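Local coordinates for protein N-acetylneuraminate epimerase (Escherichia coli, PDB 2UVK) that converts the alpha-anomer of N-acetylneuraminic acid into the beta-anomer, speeding the equilibrium between the two forms of this sialic acid, at residues G125-N130 with G190-A195; E162-N167 with A210-R215. One frame throughout, in Å; residues are numbered along the deposited sequence.

Contact 1. Residues G125-N130 with G190-A195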
loop_
_atom_site.group_PDB
_atom_site.type_symbol
_atom_site.label_atom_id
_atom_site.label_comp_id
_atom_site.label_asym_id
_atom_site.label_seq_id
_atom_site.Cartn_x
_atom_site.Cartn_y
_atom_site.Cartn_z
ATOM N N GLY B 125 -0.879 7.647 -8.043
ATOM C CA GLY B 125 0.336 8.306 -7.570
ATOM C C GLY B 125 0.377 8.493 -6.069
ATOM O O GLY B 125 -0.553 8.157 -5.344
ATOM N N GLY B 126 1.485 9.055 -5.633
ATOM C CA GLY B 126 1.701 9.348 -4.234
ATOM C C GLY B 126 2.769 8.495 -3.598
ATOM O O GLY B 126 3.099 7.385 -4.066
ATOM N N VAL B 127 3.285 9.009 -2.490
ATOM C CA VAL B 127 4.292 8.290 -1.721
ATOM C C VAL B 127 3.677 7.061 -1.042
ATOM O O VAL B 127 2.449 6.929 -0.932
ATOM C CB VAL B 127 4.896 9.208 -0.647
ATOM C CG1 VAL B 127 5.493 10.458 -1.271
ATOM C CG2 VAL B 127 3.859 9.542 0.465
ATOM N N ASN B 128 4.525 6.184 -0.517
ATOM C CA ASN B 128 4.105 5.045 0.270
ATOM C C ASN B 128 3.928 5.503 1.718
ATOM O O ASN B 128 4.846 6.095 2.305
ATOM C CB ASN B 128 5.161 3.936 0.221
ATOM C CG ASN B 128 4.834 2.767 1.082
ATOM O OD1 ASN B 128 5.245 2.715 2.256
ATOM N ND2 ASN B 128 4.095 1.788 0.528
ATOM N N GLN B 129 2.780 5.210 2.298
ATOM C CA GLN B 129 2.503 5.754 3.631
ATOM C C GLN B 129 3.489 5.230 4.668
ATOM O O GLN B 129 3.927 5.999 5.526
ATOM C CB GLN B 129 1.084 5.476 4.038
ATOM C CG GLN B 129 0.749 4.136 4.393
ATOM C CD GLN B 129 -0.766 3.904 4.412
ATOM O OE1 GLN B 129 -1.569 4.867 4.558
ATOM N NE2 GLN B 129 -1.169 2.632 4.245
ATOM N N ASN B 130 3.796 3.938 4.634
ATOM C CA ASN B 130 4.688 3.381 5.658
ATOM C C ASN B 130 6.113 3.944 5.560
ATOM O O ASN B 130 6.757 4.200 6.587
ATOM C CB ASN B 130 4.711 1.850 5.617
ATOM C CG ASN B 130 3.457 1.228 6.204
ATOM O OD1 ASN B 130 2.680 1.915 6.848
ATOM N ND2 ASN B 130 3.256 -0.081 6.001
ATOM N N GLY B 190 4.611 4.468 -10.471
ATOM C CA GLY B 190 3.903 5.621 -9.918
ATOM C C GLY B 190 4.843 6.779 -9.665
ATOM O O GLY B 190 6.049 6.594 -9.620
ATOM N N THR B 191 4.268 7.973 -9.570
ATOM C CA THR B 191 5.003 9.177 -9.256
ATOM C C THR B 191 4.302 9.917 -8.109
ATOM O O THR B 191 3.156 9.643 -7.787
ATOM C CB THR B 191 5.017 10.150 -10.458
ATOM O OG1 THR B 191 3.662 10.551 -10.749
ATOM C CG2 THR B 191 5.697 9.495 -11.696
ATOM N N ALA B 192 5.022 10.882 -7.558
ATOM C CA ALA B 192 4.474 11.807 -6.571
ATOM C C ALA B 192 4.659 13.220 -7.137
ATOM O O ALA B 192 5.745 13.596 -7.523
ATOM C CB ALA B 192 5.198 11.639 -5.233
ATOM N N GLY B 193 3.594 13.996 -7.248
ATOM C CA GLY B 193 3.696 15.340 -7.777
ATOM C C GLY B 193 3.601 15.485 -9.288
ATOM O O GLY B 193 4.005 16.502 -9.844
ATOM N N ALA B 194 3.021 14.488 -9.952
ATOM C CA ALA B 194 2.679 14.643 -11.368
ATOM C C ALA B 194 1.556 15.688 -11.466
ATOM O O ALA B 194 0.845 15.961 -10.470
ATOM C CB ALA B 194 2.245 13.323 -11.984
ATOM N N ALA B 195 1.442 16.296 -12.639
ATOM C CA ALA B 195 0.336 17.174 -12.962
ATOM C C ALA B 195 -0.664 16.351 -13.750
ATOM O O ALA B 195 -0.265 15.569 -14.621
ATOM C CB ALA B 195 0.810 18.362 -13.758
#
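Gly-125 and Gly-126, the double glycine that is a signature of Kelch repeats in a beta-propeller, lie against Thr-191 and Ala-192 in the connection leading to the first strand of the next blade. One backbone hydrogen bond joins them: Gly-126 N donates a hydrogen bond to Thr-191 O at 2.8 Å. Next to it, Ala-192 is tied by a backbone hydrogen bond to Glu-209, the predicted proton acceptor. Beyond the glycines the chain turns outward to Asn-128, the N-cap of helix 129-142; its OD1 accepts from Ile-131 N, while its ND2 reaches Pro-106 O of the second subunit. Close steric fit is the second element. Thr-191 O also sits 3.1 Å from Gly-125 CA, where a beta carbon would collide with it, and both glycines have backbone angles poorly tolerated by other residues. The apolar part is a single touch between methyl groups, the one methyl of Ala-192 against one of the two on Val-127. Val-127 carries CG1 anti to its own carbonyl carbon (chi1 -57°), and this methyl meets Ala-192 CB at 4.1 Å.

Contact 2. Residues E162-N167 with A210-R215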
loop_
_atom_site.group_PDB
_atom_site.type_symbol
_atom_site.label_atom_id
_atom_site.label_comp_id
_atom_site.label_asym_id
_atom_site.label_seq_id
_atom_site.Cartn_x
_atom_site.Cartn_y
_atom_site.Cartn_z
ATOM N N GLU B 162 12.103 1.915 -7.372
ATOM C CA GLU B 162 11.086 0.907 -7.056
ATOM C C GLU B 162 10.936 0.635 -5.561
ATOM O O GLU B 162 9.875 0.189 -5.132
ATOM C CB GLU B 162 11.373 -0.465 -7.714
ATOM C CG GLU B 162 11.833 -0.490 -9.134
ATOM C CD GLU B 162 13.343 -0.329 -9.216
ATOM O OE1 GLU B 162 14.139 -1.321 -9.076
ATOM O OE2 GLU B 162 13.726 0.810 -9.406
ATOM N N ASP B 163 11.998 0.843 -4.778
ATOM C CA ASP B 163 11.989 0.505 -3.364
ATOM C C ASP B 163 11.122 1.493 -2.551
ATOM O O ASP B 163 10.915 1.272 -1.346
ATOM C CB ASP B 163 13.402 0.546 -2.785
ATOM C CG ASP B 163 14.331 -0.496 -3.395
ATOM O OD1 ASP B 163 13.870 -1.516 -3.892
ATOM O OD2 ASP B 163 15.549 -0.271 -3.341
ATOM N N TYR B 164 10.708 2.586 -3.183
ATOM C CA TYR B 164 9.853 3.588 -2.498
ATOM C C TYR B 164 8.370 3.326 -2.670
ATOM O O TYR B 164 7.562 3.954 -2.010
ATOM C CB TYR B 164 10.179 4.996 -2.956
ATOM C CG TYR B 164 11.589 5.414 -2.600
ATOM C CD1 TYR B 164 11.892 6.008 -1.370
ATOM C CD2 TYR B 164 12.640 5.147 -3.474
ATOM C CE1 TYR B 164 13.211 6.374 -1.048
ATOM C CE2 TYR B 164 13.928 5.513 -3.169
ATOM C CZ TYR B 164 14.214 6.117 -1.963
ATOM O OH TYR B 164 15.539 6.440 -1.684
ATOM N N PHE B 165 8.011 2.392 -3.538
ATOM C CA PHE B 165 6.642 1.952 -3.672
ATOM C C PHE B 165 5.704 3.129 -3.858
ATOM O O PHE B 165 4.610 3.161 -3.274
ATOM C CB PHE B 165 6.253 1.052 -2.525
ATOM C CG PHE B 165 6.968 -0.260 -2.544
ATOM C CD1 PHE B 165 6.416 -1.353 -3.186
ATOM C CD2 PHE B 165 8.189 -0.409 -1.920
ATOM C CE1 PHE B 165 7.086 -2.560 -3.210
ATOM C CE2 PHE B 165 8.858 -1.617 -1.951
ATOM C CZ PHE B 165 8.298 -2.688 -2.583
ATOM N N PHE B 166 6.083 4.095 -4.680
ATOM C CA PHE B 166 5.110 5.116 -5.106
ATOM C C PHE B 166 3.916 4.410 -5.786
ATOM O O PHE B 166 4.085 3.371 -6.433
ATOM C CB PHE B 166 5.729 6.158 -6.023
ATOM C CG PHE B 166 6.641 7.151 -5.349
ATOM C CD1 PHE B 166 7.032 7.024 -4.018
ATOM C CD2 PHE B 166 7.120 8.216 -6.073
ATOM C CE1 PHE B 166 7.829 7.988 -3.440
ATOM C CE2 PHE B 166 7.932 9.169 -5.487
ATOM C CZ PHE B 166 8.273 9.048 -4.163
ATOM N N ASN B 167 2.723 4.970 -5.630
ATOM C CA ASN B 167 1.497 4.247 -5.951
ATOM C C ASN B 167 1.218 4.240 -7.448
ATOM O O ASN B 167 0.908 5.292 -8.030
ATOM C CB ASN B 167 0.295 4.885 -5.251
ATOM C CG ASN B 167 -0.959 4.056 -5.386
ATOM O OD1 ASN B 167 -0.914 2.917 -5.842
ATOM N ND2 ASN B 167 -2.103 4.615 -4.937
ATOM N N ALA B 210 9.807 10.264 -9.372
ATOM C CA ALA B 210 9.866 8.797 -9.362
ATOM C C ALA B 210 10.357 8.229 -8.041
ATOM O O ALA B 210 10.097 7.088 -7.722
ATOM C CB ALA B 210 10.759 8.257 -10.506
ATOM N N LYS B 211 11.074 9.051 -7.273
ATOM C CA LYS B 211 11.486 8.712 -5.914
ATOM C C LYS B 211 11.877 10.035 -5.291
ATOM O O LYS B 211 12.009 11.016 -6.001
ATOM C CB LYS B 211 12.661 7.730 -5.895
ATOM C CG LYS B 211 13.947 8.209 -6.587
ATOM C CD LYS B 211 15.184 7.441 -6.073
ATOM C CE LYS B 211 15.626 7.960 -4.713
ATOM N NZ LYS B 211 16.866 7.247 -4.235
ATOM N N PRO B 212 12.062 10.071 -3.963
ATOM C CA PRO B 212 12.500 11.339 -3.372
ATOM C C PRO B 212 13.748 11.898 -4.048
ATOM O O PRO B 212 14.752 11.184 -4.133
ATOM C CB PRO B 212 12.701 10.975 -1.910
ATOM C CG PRO B 212 11.742 9.862 -1.680
ATOM C CD PRO B 212 11.840 9.040 -2.941
ATOM N N GLY B 213 13.632 13.103 -4.613
ATOM C CA GLY B 213 14.731 13.794 -5.296
ATOM C C GLY B 213 15.019 13.464 -6.753
ATOM O O GLY B 213 15.966 13.999 -7.352
ATOM N N LEU B 214 14.222 12.586 -7.335
ATOM C CA LEU B 214 14.346 12.243 -8.740
ATOM C C LEU B 214 13.007 12.337 -9.429
ATOM O O LEU B 214 12.059 11.656 -9.032
ATOM C CB LEU B 214 14.837 10.816 -8.864
ATOM C CG LEU B 214 14.976 10.305 -10.297
ATOM C CD1 LEU B 214 16.150 10.984 -11.055
ATOM C CD2 LEU B 214 15.112 8.793 -10.276
ATOM N N ARG B 215 12.941 13.163 -10.456
ATOM C CA ARG B 215 11.751 13.306 -11.265
ATOM C C ARG B 215 11.890 12.578 -12.599
ATOM O O ARG B 215 13.013 12.200 -13.018
ATOM C CB ARG B 215 11.482 14.769 -11.501
ATOM C CG ARG B 215 11.014 15.501 -10.250
ATOM C CD ARG B 215 11.871 16.677 -9.949
ATOM N NE ARG B 215 11.411 17.397 -8.759
ATOM C CZ ARG B 215 11.730 17.083 -7.505
ATOM N NH1 ARG B 215 12.478 16.021 -7.219
ATOM N NH2 ARG B 215 11.246 17.819 -6.511
#
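Tyr-164, ending the 3-10 turn, and Lys-211, opening a type II beta turn that runs to Leu-214, bring the two backbones closest, with their CA atoms 6.4 Å apart.

Pro-212 lays its CD over one face of the Tyr-164 ring, 3.5 Å from the centroid and 16° off the normal, a CH-pi contact in which the C-H beside the proline nitrogen meets the pi cloud. Lys-211 follows the CD2-CE2 side of the same ring: its CB is 3.5 Å from Tyr-164 CD2, and a bend at chi3 (-78°) brings the chain end round to the phenol. There Lys-211 NZ donates to Tyr-164 OH at 3.0 Å. The hydroxyl also bonds Tyr-156 O, and NZ has the carbonyls of Lys-159, Phe-157 and Asn-275 as further acceptors, four in all for three N-H bonds, so at least one N-H must be shared.

These residues join a loop of Kelch repeat 4, after helix 146-157, to the 210-215 hairpin of Kelch repeat 5 in the propeller. Pro-212 and Gly-213 fill the two middle places of its turn, the proline with its restricted phi and the glycine with a positive one. With an alanine here in place of Tyr-164, Pro-212 would probably lose its aromatic partner and the Lys-211 ammonium one of its acceptors.

Phe-165 turns away to meet Phe-169 of the second subunit, whereas Phe-166 turns back toward the hairpin. It meets a classic beta bulge, in which Ala-210 N and Lys-211 N both donate to Leu-214 O. The flat ring can lie close along this backbone, with CE2 3.6 Å from Lys-211 CA and CD2 3.6 Å from Ala-210 O. At the ring's far end, Phe-166 CZ touches Pro-212 CD at 3.8 Å.

Contacts 1 and 2 have centres about 7 Å apart and alternate along the chain. Segments 125-130 and 162-167 meet directly: Gly-126 O and Asn-167 N, 2.9 Å apart, form a probable hydrogen bond, and Asn-128 CB packs 3.3 Å from Tyr-164 O. Phe-166 is shared, since its ring also touches Val-127 and Ala-192 of contact 1. Both contacts border Glu-209, the predicted proton acceptor, with the side chains of Ala-192 and Phe-166 each about 4 Å from its own. From contact 2, Arg-215 NH1 makes a salt bridge to Glu-209 OE2, which Gly-213 N also hydrogen-bonds. Segments 125-130 and 162-167 both extend to the second subunit.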